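Local atomic coordinates of peroxidase (Cellulomonas bogoriensis 69B4 = DSM 16987, PDB entry 6QZO), a protein that binds heme b and probably works as a DyP-type peroxidase, using hydrogen peroxide to oxidise a second substrate. Residues S46-V51 and G325-T330; G198-T203 and R268-E273; D272-E277 and A291-A296. All blocks are in the same frame, centred on the assembly; numbering follows the deposited sequence.

Contact 1: residues S46-V51 and G325-T330; sequences SFIALV and GLLFVT. With HEM (protoporphyrin IX containing Fe), chain I.
Apolar packing carries the whole contact between 46-51 and 325-330, through two side chains from each strand. I48 brings its CG2 branch to within 4.0 Å of L327 CD1, the two side chains sliding past each other in opposite directions. With CG1 anti to the backbone N (chi1 -169°), the CG2 methyl is left on the side from which L327 approaches. L50 reaches both partners with a single methyl: its CD2 lies 4.3 Å from L327 CD1 and 4.4 Å from V329 CG2. These are van der Waals distances, and the burial of all four residues fits a hydrophobic core. The strands themselves stay apart, their segment axes approaching to 10.4 Å at 71°, which is the geometry of face-to-face packing across an interior and not of pairing within one sheet.

Contacts to the heme come from the alternate residues of 325-330, on the other face of the strand. L326 CD2 lies 3.9 Å from C3B of the heme. F328 turns one ring face to the porphyrin, over C1C and offset toward the rim, yet the ring is inclined, so that its CE2 edge dips to 3.2 Å from heme C3C. The opposite ring face is covered by T330 CG2, 3.5 Å above the plane, so the phenyl ring is held between its own strand and the cofactor.

Around the apolar cluster, L327 touches Q176 and Y312, while L50 touches W174 and M231. Strand 47-55 belongs to one four-stranded antiparallel sheet and strand 323-332 to another, both of order 2-3-1-4. Two such sheets facing each other across a hydrophobic core, with heme bound on the outer face of the C-terminal sheet, are characteristic of the paired ferredoxin-like halves of DyP-type peroxidases.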
# COMPACT_ATOMS: atom_id res chain seq x y z
N SER A 46 4.94 -4.59 -9.38
CA SER A 46 3.96 -3.57 -8.92
C SER A 46 4.36 -2.95 -7.58
O SER A 46 4.10 -1.73 -7.41
CB SER A 46 2.58 -4.17 -8.86
OG SER A 46 2.13 -4.53 -10.15
N PHE A 47 4.95 -3.70 -6.64
CA PHE A 47 5.13 -3.21 -5.25
C PHE A 47 6.58 -3.36 -4.77
O PHE A 47 7.31 -4.25 -5.26
CB PHE A 47 4.15 -3.92 -4.31
CG PHE A 47 2.75 -3.88 -4.85
CD1 PHE A 47 2.10 -2.66 -5.01
CD2 PHE A 47 2.11 -5.03 -5.28
CE1 PHE A 47 0.83 -2.60 -5.55
CE2 PHE A 47 0.83 -4.97 -5.80
CZ PHE A 47 0.19 -3.75 -5.95
N ILE A 48 6.93 -2.49 -3.82
CA ILE A 48 8.26 -2.40 -3.16
C ILE A 48 8.09 -2.06 -1.67
O ILE A 48 7.25 -1.22 -1.34
CB ILE A 48 9.16 -1.34 -3.82
CG1 ILE A 48 10.59 -1.44 -3.32
CG2 ILE A 48 8.60 0.07 -3.64
CD1 ILE A 48 11.60 -0.78 -4.25
N ALA A 49 8.92 -2.69 -0.84
CA ALA A 49 9.18 -2.26 0.55
C ALA A 49 10.69 -2.25 0.71
O ALA A 49 11.29 -3.30 0.52
CB ALA A 49 8.51 -3.18 1.53
N LEU A 50 11.29 -1.07 0.93
CA LEU A 50 12.70 -0.98 1.35
C LEU A 50 12.71 -1.00 2.88
O LEU A 50 12.16 -0.06 3.49
CB LEU A 50 13.28 0.34 0.85
CG LEU A 50 13.59 0.53 -0.62
CD1 LEU A 50 14.66 -0.40 -1.10
CD2 LEU A 50 12.38 0.47 -1.53
N VAL A 51 13.29 -2.06 3.45
CA VAL A 51 13.44 -2.22 4.91
C VAL A 51 14.91 -1.98 5.30
O VAL A 51 15.75 -2.84 5.01
CB VAL A 51 12.95 -3.60 5.38
CG1 VAL A 51 12.96 -3.70 6.90
CG2 VAL A 51 11.56 -3.92 4.84
N GLY A 325 4.79 11.24 -2.97
CA GLY A 325 6.13 11.53 -3.51
C GLY A 325 6.69 10.38 -4.31
O GLY A 325 5.91 9.49 -4.71
N LEU A 326 8.00 10.41 -4.53
CA LEU A 326 8.76 9.41 -5.33
C LEU A 326 9.74 8.69 -4.39
O LEU A 326 10.45 9.39 -3.63
CB LEU A 326 9.49 10.15 -6.44
CG LEU A 326 9.94 9.29 -7.62
CD1 LEU A 326 8.74 8.81 -8.43
CD2 LEU A 326 10.91 10.05 -8.51
N LEU A 327 9.67 7.35 -4.35
CA LEU A 327 10.76 6.50 -3.82
C LEU A 327 11.80 6.42 -4.92
O LEU A 327 11.66 5.56 -5.79
CB LEU A 327 10.26 5.09 -3.49
CG LEU A 327 9.36 4.95 -2.27
CD1 LEU A 327 9.37 3.51 -1.76
CD2 LEU A 327 9.78 5.90 -1.15
N PHE A 328 12.74 7.34 -4.90
CA PHE A 328 13.77 7.46 -5.96
C PHE A 328 14.91 6.52 -5.61
O PHE A 328 15.77 6.89 -4.78
CB PHE A 328 14.22 8.91 -6.10
CG PHE A 328 14.95 9.16 -7.38
CD1 PHE A 328 14.35 8.86 -8.60
CD2 PHE A 328 16.21 9.70 -7.38
CE1 PHE A 328 15.00 9.13 -9.78
CE2 PHE A 328 16.88 9.93 -8.56
CZ PHE A 328 16.28 9.64 -9.76
N VAL A 329 14.89 5.32 -6.20
CA VAL A 329 15.94 4.27 -6.02
C VAL A 329 16.78 4.27 -7.29
O VAL A 329 16.19 4.13 -8.37
CB VAL A 329 15.29 2.89 -5.77
CG1 VAL A 329 16.34 1.82 -5.51
CG2 VAL A 329 14.28 2.93 -4.63
N THR A 330 18.10 4.44 -7.19
CA THR A 330 19.04 4.37 -8.35
C THR A 330 20.15 3.36 -8.06
O THR A 330 20.52 3.20 -6.89
CB THR A 330 19.63 5.74 -8.71
OG1 THR A 330 20.59 6.08 -7.71
CG2 THR A 330 18.59 6.84 -8.81
CHA HEM I . 14.00 12.26 -15.99
CHB HEM I . 10.58 13.17 -12.73
CHC HEM I . 13.96 13.50 -9.30
CHD HEM I . 17.33 12.18 -12.48
C1A HEM I . 12.79 12.51 -15.40
C2A HEM I . 11.56 12.66 -16.10
C3A HEM I . 10.60 12.93 -15.18
C4A HEM I . 11.23 12.91 -13.91
CMA HEM I . 9.13 13.19 -15.43
CAA HEM I . 11.36 12.60 -17.61
CBA HEM I . 11.05 11.20 -18.13
CGA HEM I . 12.30 10.37 -18.07
O1A HEM I . 12.47 9.68 -17.03
O2A HEM I . 13.12 10.39 -19.03
C1B HEM I . 11.23 13.34 -11.52
C2B HEM I . 10.53 13.66 -10.33
C3B HEM I . 11.48 13.77 -9.34
C4B HEM I . 12.77 13.50 -10.00
CMB HEM I . 9.02 13.84 -10.19
CAB HEM I . 11.34 14.00 -7.89
CBB HEM I . 10.19 13.94 -7.23
C1C HEM I . 15.18 13.16 -9.84
C2C HEM I . 16.37 13.13 -9.13
C3C HEM I . 17.37 12.77 -10.00
C4C HEM I . 16.74 12.56 -11.29
CMC HEM I . 16.61 13.45 -7.68
CAC HEM I . 18.74 12.67 -9.43
CBC HEM I . 19.82 12.33 -10.08
C1D HEM I . 16.66 12.10 -13.72
C2D HEM I . 17.35 11.73 -14.96
C3D HEM I . 16.43 11.77 -15.95
C4D HEM I . 15.18 12.16 -15.27
CMD HEM I . 18.81 11.40 -15.20
CAD HEM I . 16.66 11.47 -17.43
CBD HEM I . 17.06 12.75 -18.19
CGD HEM I . 17.38 12.57 -19.67
O1D HEM I . 18.48 12.13 -20.04
O2D HEM I . 16.54 12.90 -20.57
NA HEM I . 12.57 12.67 -14.06
NB HEM I . 12.54 13.26 -11.28
NC HEM I . 15.40 12.82 -11.15
ND HEM I . 15.37 12.35 -13.96
FE HEM I . 14.02 12.83 -12.72

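Contact 2: residues G198-T203 and R268-E273; sequences GQVEGT and RAEHDE. With HEM (protoporphyrin IX containing Fe), chain I.
E270 reaches across to T203 and V200 with an almost fully extended side chain. From CB the chain leaves with CG anti to the backbone N (chi1 -166°), and this CG runs past the threonine, 3.8 Å from T203 CG2. The same carbon also lies over one face of the neighbouring H271 ring, offset toward its rim. CD follows, 4.1 Å from V200 CG1. At the tip, OE2 accepts a hydrogen bond from T203 OG1 at 2.7 Å; the hydroxyl meets the anti side of the carboxylate oxygen, 15° out of its plane. V200 CG1 packs 3.8 Å from OE2, giving that oxygen an apolar neighbour too. T203 CG2 meanwhile sits 3.5 Å from E270 O, so the threonine methyl packs on the E270 backbone while its hydroxyl bonds to the side chain. With E270 cut back to an alanine, the T203 hydroxyl would probably lose this acceptor and a gap would be likely to open beside V200 CG1.

The 198-203 loop also holds the cofactor: G202 N donates to propionate oxygen O1A of the heme over 2.9 Å at 163°, while E201 OE2 forms a salt bridge with R307. This loop follows strand 170-179 and precedes strand 229-238, its E201 side chain touching L326 and F328 on strand 323-332; the 268-273 turn covers it from the long connection between helices 248-255 and 292-296.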
# COMPACT_ATOMS: atom_id res chain seq x y z
N GLY A 198 1.57 13.08 -12.17
CA GLY A 198 0.85 12.76 -13.42
C GLY A 198 1.79 12.59 -14.59
O GLY A 198 1.29 12.46 -15.72
N GLN A 199 3.11 12.54 -14.33
CA GLN A 199 4.16 12.54 -15.40
C GLN A 199 4.52 11.11 -15.78
O GLN A 199 4.33 10.20 -14.95
CB GLN A 199 5.41 13.26 -14.91
CG GLN A 199 5.18 14.72 -14.55
CD GLN A 199 6.16 15.22 -13.52
OE1 GLN A 199 6.80 14.45 -12.80
NE2 GLN A 199 6.27 16.54 -13.44
N VAL A 200 5.05 10.94 -16.99
CA VAL A 200 5.73 9.69 -17.45
C VAL A 200 7.15 9.74 -16.90
O VAL A 200 7.80 10.78 -17.09
CB VAL A 200 5.71 9.58 -18.99
CG1 VAL A 200 6.36 8.30 -19.48
CG2 VAL A 200 4.29 9.68 -19.53
N GLU A 201 7.58 8.67 -16.22
CA GLU A 201 8.91 8.54 -15.57
C GLU A 201 9.55 7.26 -16.11
O GLU A 201 8.84 6.21 -16.15
CB GLU A 201 8.74 8.58 -14.04
CG GLU A 201 9.85 7.91 -13.23
CD GLU A 201 10.96 8.80 -12.70
OE1 GLU A 201 10.68 9.99 -12.42
OE2 GLU A 201 12.11 8.29 -12.53
N GLY A 202 10.81 7.33 -16.57
CA GLY A 202 11.65 6.15 -16.89
C GLY A 202 12.06 6.07 -18.34
O GLY A 202 12.74 5.10 -18.71
N THR A 203 11.71 7.08 -19.13
CA THR A 203 11.89 7.10 -20.61
C THR A 203 13.38 7.02 -20.97
O THR A 203 13.75 6.11 -21.72
CB THR A 203 11.24 8.36 -21.18
OG1 THR A 203 9.86 8.32 -20.78
CG2 THR A 203 11.37 8.46 -22.67
N ARG A 268 7.27 14.48 -31.02
CA ARG A 268 5.86 14.01 -31.19
C ARG A 268 5.57 12.75 -30.36
O ARG A 268 4.40 12.58 -29.97
CB ARG A 268 5.54 13.71 -32.66
CG ARG A 268 5.57 14.92 -33.59
CD ARG A 268 4.75 16.16 -33.26
NE ARG A 268 3.41 15.90 -32.74
CZ ARG A 268 2.52 16.85 -32.44
NH1 ARG A 268 2.81 18.14 -32.58
NH2 ARG A 268 1.32 16.50 -32.00
N ALA A 269 6.58 11.90 -30.13
CA ALA A 269 6.43 10.60 -29.42
C ALA A 269 7.35 10.52 -28.19
O ALA A 269 8.34 11.28 -28.11
CB ALA A 269 6.70 9.47 -30.38
N GLU A 270 7.02 9.62 -27.25
CA GLU A 270 7.74 9.44 -25.97
C GLU A 270 9.25 9.33 -26.21
O GLU A 270 10.02 9.98 -25.47
CB GLU A 270 7.26 8.19 -25.23
CG GLU A 270 7.72 8.15 -23.77
CD GLU A 270 7.58 6.81 -23.06
OE1 GLU A 270 6.67 6.04 -23.43
OE2 GLU A 270 8.38 6.56 -22.13
N HIS A 271 9.66 8.54 -27.20
CA HIS A 271 11.05 8.02 -27.33
C HIS A 271 11.88 8.88 -28.29
O HIS A 271 13.08 8.61 -28.41
CB HIS A 271 10.99 6.52 -27.67
CG HIS A 271 10.68 5.69 -26.48
ND1 HIS A 271 11.61 5.47 -25.48
CD2 HIS A 271 9.56 5.05 -26.09
CE1 HIS A 271 11.08 4.72 -24.53
NE2 HIS A 271 9.81 4.44 -24.88
N ASP A 272 11.27 9.91 -28.89
CA ASP A 272 12.01 10.95 -29.64
C ASP A 272 13.14 11.50 -28.77
O ASP A 272 12.95 11.61 -27.54
CB ASP A 272 11.08 12.09 -30.09
CG ASP A 272 10.12 11.72 -31.20
OD1 ASP A 272 10.12 10.55 -31.62
OD2 ASP A 272 9.36 12.60 -31.63
N GLU A 273 14.27 11.81 -29.39
CA GLU A 273 15.42 12.50 -28.76
C GLU A 273 15.04 13.96 -28.51
O GLU A 273 14.62 14.65 -29.43
CB GLU A 273 16.67 12.44 -29.64
CG GLU A 273 17.42 11.12 -29.55
CD GLU A 273 17.98 10.81 -28.17
OE1 GLU A 273 18.38 11.78 -27.46
OE2 GLU A 273 17.97 9.62 -27.79
CHA HEM I . 14.00 12.26 -15.99
CHB HEM I . 10.58 13.17 -12.73
CHC HEM I . 13.96 13.50 -9.30
CHD HEM I . 17.33 12.18 -12.48
C1A HEM I . 12.79 12.51 -15.40
C2A HEM I . 11.56 12.66 -16.10
C3A HEM I . 10.60 12.93 -15.18
C4A HEM I . 11.23 12.91 -13.91
CMA HEM I . 9.13 13.19 -15.43
CAA HEM I . 11.36 12.60 -17.61
CBA HEM I . 11.05 11.20 -18.13
CGA HEM I . 12.30 10.37 -18.07
O1A HEM I . 12.47 9.68 -17.03
O2A HEM I . 13.12 10.39 -19.03
C1B HEM I . 11.23 13.34 -11.52
C2B HEM I . 10.53 13.66 -10.33
C3B HEM I . 11.48 13.77 -9.34
C4B HEM I . 12.77 13.50 -10.00
CMB HEM I . 9.02 13.84 -10.19
CAB HEM I . 11.34 14.00 -7.89
CBB HEM I . 10.19 13.94 -7.23
C1C HEM I . 15.18 13.16 -9.84
C2C HEM I . 16.37 13.13 -9.13
C3C HEM I . 17.37 12.77 -10.00
C4C HEM I . 16.74 12.56 -11.29
CMC HEM I . 16.61 13.45 -7.68
CAC HEM I . 18.74 12.67 -9.43
CBC HEM I . 19.82 12.33 -10.08
C1D HEM I . 16.66 12.10 -13.72
C2D HEM I . 17.35 11.73 -14.96
C3D HEM I . 16.43 11.77 -15.95
C4D HEM I . 15.18 12.16 -15.27
CMD HEM I . 18.81 11.40 -15.20
CAD HEM I . 16.66 11.47 -17.43
CBD HEM I . 17.06 12.75 -18.19
CGD HEM I . 17.38 12.57 -19.67
O1D HEM I . 18.48 12.13 -20.04
O2D HEM I . 16.54 12.90 -20.57
NA HEM I . 12.57 12.67 -14.06
NB HEM I . 12.54 13.26 -11.28
NC HEM I . 15.40 12.82 -11.15
ND HEM I . 15.37 12.35 -13.96
FE HEM I . 14.02 12.83 -12.72

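Contact 3: residues D272-E277 and A291-A296; sequences DEPDLE and AHIRRA. With HEM (protoporphyrin IX containing Fe), chain I.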
# COMPACT_ATOMS: atom_id res chain seq x y z
N ASP A 272 11.27 9.91 -28.89
CA ASP A 272 12.01 10.95 -29.64
C ASP A 272 13.14 11.50 -28.77
O ASP A 272 12.95 11.61 -27.54
CB ASP A 272 11.08 12.09 -30.09
CG ASP A 272 10.12 11.72 -31.20
OD1 ASP A 272 10.12 10.55 -31.62
OD2 ASP A 272 9.36 12.60 -31.63
N GLU A 273 14.27 11.81 -29.39
CA GLU A 273 15.42 12.50 -28.76
C GLU A 273 15.04 13.96 -28.51
O GLU A 273 14.62 14.65 -29.43
CB GLU A 273 16.67 12.44 -29.64
CG GLU A 273 17.42 11.12 -29.55
CD GLU A 273 17.98 10.81 -28.17
OE1 GLU A 273 18.38 11.78 -27.46
OE2 GLU A 273 17.97 9.62 -27.79
N PRO A 274 15.16 14.46 -27.27
CA PRO A 274 14.99 15.89 -27.02
C PRO A 274 15.98 16.71 -27.85
O PRO A 274 17.12 16.34 -27.90
CB PRO A 274 15.28 16.04 -25.51
CG PRO A 274 15.09 14.64 -24.95
CD PRO A 274 15.48 13.69 -26.06
N ASP A 275 15.52 17.79 -28.48
CA ASP A 275 16.37 18.75 -29.24
C ASP A 275 16.65 19.96 -28.34
O ASP A 275 15.85 20.90 -28.34
CB ASP A 275 15.74 19.10 -30.58
CG ASP A 275 16.66 19.93 -31.46
OD1 ASP A 275 17.74 20.31 -30.97
OD2 ASP A 275 16.30 20.21 -32.62
N LEU A 276 17.78 19.93 -27.64
CA LEU A 276 18.19 20.96 -26.64
C LEU A 276 18.78 22.18 -27.34
O LEU A 276 19.07 23.16 -26.63
CB LEU A 276 19.19 20.33 -25.68
CG LEU A 276 18.64 19.17 -24.84
CD1 LEU A 276 19.74 18.57 -23.97
CD2 LEU A 276 17.46 19.62 -23.97
N GLU A 277 18.93 22.15 -28.67
CA GLU A 277 19.44 23.30 -29.46
C GLU A 277 18.26 24.10 -30.04
O GLU A 277 18.51 25.22 -30.53
CB GLU A 277 20.36 22.86 -30.60
CG GLU A 277 21.35 21.76 -30.23
CD GLU A 277 22.27 22.10 -29.07
OE1 GLU A 277 22.77 23.25 -29.02
OE2 GLU A 277 22.47 21.20 -28.20
N ALA A 291 15.03 23.28 -17.22
CA ALA A 291 14.10 22.13 -17.36
C ALA A 291 14.78 20.88 -16.81
O ALA A 291 16.00 20.72 -17.05
CB ALA A 291 13.70 21.94 -18.80
N HIS A 292 14.03 20.02 -16.14
CA HIS A 292 14.55 18.83 -15.40
C HIS A 292 15.44 18.00 -16.32
O HIS A 292 16.53 17.61 -15.89
CB HIS A 292 13.39 18.02 -14.80
CG HIS A 292 13.82 16.86 -13.96
ND1 HIS A 292 14.56 17.02 -12.81
CD2 HIS A 292 13.60 15.53 -14.08
CE1 HIS A 292 14.80 15.84 -12.27
NE2 HIS A 292 14.20 14.89 -13.03
N ILE A 293 14.99 17.71 -17.54
CA ILE A 293 15.67 16.69 -18.40
C ILE A 293 16.90 17.33 -19.05
O ILE A 293 17.77 16.57 -19.52
CB ILE A 293 14.71 16.08 -19.43
CG1 ILE A 293 14.31 17.07 -20.53
CG2 ILE A 293 13.51 15.47 -18.73
CD1 ILE A 293 13.69 16.42 -21.73
N ARG A 294 16.97 18.65 -19.11
CA ARG A 294 18.19 19.35 -19.59
C ARG A 294 19.25 19.25 -18.48
O ARG A 294 20.37 18.87 -18.79
CB ARG A 294 17.89 20.80 -19.97
CG ARG A 294 19.10 21.56 -20.49
CD ARG A 294 18.78 23.02 -20.69
NE ARG A 294 17.96 23.24 -21.86
CZ ARG A 294 18.42 23.28 -23.12
NH1 ARG A 294 19.71 23.10 -23.37
NH2 ARG A 294 17.57 23.49 -24.12
N ARG A 295 18.87 19.56 -17.25
CA ARG A 295 19.80 19.66 -16.10
C ARG A 295 20.23 18.25 -15.65
O ARG A 295 21.33 18.14 -15.08
CB ARG A 295 19.15 20.45 -14.96
CG ARG A 295 18.85 21.89 -15.32
CD ARG A 295 20.10 22.70 -15.55
NE ARG A 295 20.89 22.82 -14.33
CZ ARG A 295 22.13 23.29 -14.28
NH1 ARG A 295 22.75 23.68 -15.38
NH2 ARG A 295 22.76 23.33 -13.12
N ALA A 296 19.40 17.23 -15.89
CA ALA A 296 19.59 15.85 -15.39
C ALA A 296 20.34 15.01 -16.43
O ALA A 296 20.92 13.96 -16.04
CB ALA A 296 18.26 15.23 -15.06
CHA HEM I . 14.00 12.26 -15.99
CHB HEM I . 10.58 13.17 -12.73
CHC HEM I . 13.96 13.50 -9.30
CHD HEM I . 17.33 12.18 -12.48
C1A HEM I . 12.79 12.51 -15.40
C2A HEM I . 11.56 12.66 -16.10
C3A HEM I . 10.60 12.93 -15.18
C4A HEM I . 11.23 12.91 -13.91
CMA HEM I . 9.13 13.19 -15.43
CAA HEM I . 11.36 12.60 -17.61
CBA HEM I . 11.05 11.20 -18.13
CGA HEM I . 12.30 10.37 -18.07
O1A HEM I . 12.47 9.68 -17.03
O2A HEM I . 13.12 10.39 -19.03
C1B HEM I . 11.23 13.34 -11.52
C2B HEM I . 10.53 13.66 -10.33
C3B HEM I . 11.48 13.77 -9.34
C4B HEM I . 12.77 13.50 -10.00
CMB HEM I . 9.02 13.84 -10.19
CAB HEM I . 11.34 14.00 -7.89
CBB HEM I . 10.19 13.94 -7.23
C1C HEM I . 15.18 13.16 -9.84
C2C HEM I . 16.37 13.13 -9.13
C3C HEM I . 17.37 12.77 -10.00
C4C HEM I . 16.74 12.56 -11.29
CMC HEM I . 16.61 13.45 -7.68
CAC HEM I . 18.74 12.67 -9.43
CBC HEM I . 19.82 12.33 -10.08
C1D HEM I . 16.66 12.10 -13.72
C2D HEM I . 17.35 11.73 -14.96
C3D HEM I . 16.43 11.77 -15.95
C4D HEM I . 15.18 12.16 -15.27
CMD HEM I . 18.81 11.40 -15.20
CAD HEM I . 16.66 11.47 -17.43
CBD HEM I . 17.06 12.75 -18.19
CGD HEM I . 17.38 12.57 -19.67
O1D HEM I . 18.48 12.13 -20.04
O2D HEM I . 16.54 12.90 -20.57
NA HEM I . 12.57 12.67 -14.06
NB HEM I . 12.54 13.26 -11.28
NC HEM I . 15.40 12.82 -11.15
ND HEM I . 15.37 12.35 -13.96
FE HEM I . 14.02 12.83 -12.72
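L276 and R294 lie where the two backbones run closest, with 7.2 Å between their CA atoms, and P274 and I293 form a second, wider pairing at 8.7 Å. The 272-277 segment is irregular but ordered at its end by an Asx turn, in which D275 OD1 accepts from E277 N at 3.2 Å. Opposite it, A291 takes the N-cap position and the short helix 292-296 begins, A291 O accepting from R295 N.

The polar grip belongs to R294. Its NH2 donates to L276 O over 2.9 Å with an N-H...O angle of 159°, and NH1 adds a weak bond to the same oxygen. The carbonyl oxygen lies at the edge of the guanidinium, in its plane, whereas L276 CD2 sits over the centre of one face, 3.8 Å above it. A bend at chi3 (-74°) turns the group to meet the leucine in both ways. Since NH2 also bonds I287 O and NE bonds D288 O, three backbone carbonyls fix the guanidinium against rotation.

Toward the helix start, packing is apolar. P274 CG meets I293 CD1 at 3.9 Å, ring and branch crossing at a slant. With CG1 of I293 between backbone N and carbonyl carbon (chi1 70°), CD1 is carried to the proline while the CG2 branch packs 3.8 Å from heme CAA.

One residue earlier, H292 NE2 binds the heme iron at 2.1 Å as the axial ligand, with ND1 hydrogen-bonded to second-shell D350 OD2, a bond that would fix the rotation of the imidazole. The helix is thus flanked by the 272-277 loop on its outer side, by helix 340-348 through L346 against H292 and A296, and by helix 248-255, whose T254 and I255 share backbone hydrogen bonds with H292 and I293.

How the contacts relate
Depth separates the contacts. Contact 1, centred about 6 Å from the middle of the chain, is wholly buried and joins strands of two sheets by hydrocarbon packing. Contacts 2 and 3 lie about 20 and 23 Å out, are only partly buried, and combine apolar contacts with polar bonds: a carboxylate accepting from a hydroxyl in one, a guanidinium donating to one backbone carbonyl in the other. These two share D272 and E273, so one connecting loop serves both. Contact 1 meets contact 2 where L326 CD2 packs 3.9 Å from E201 OE1. All touch the heme: F328 faces it across from the axial H292, while 198-203 passes its edge and sends E201 over the face F328 covers.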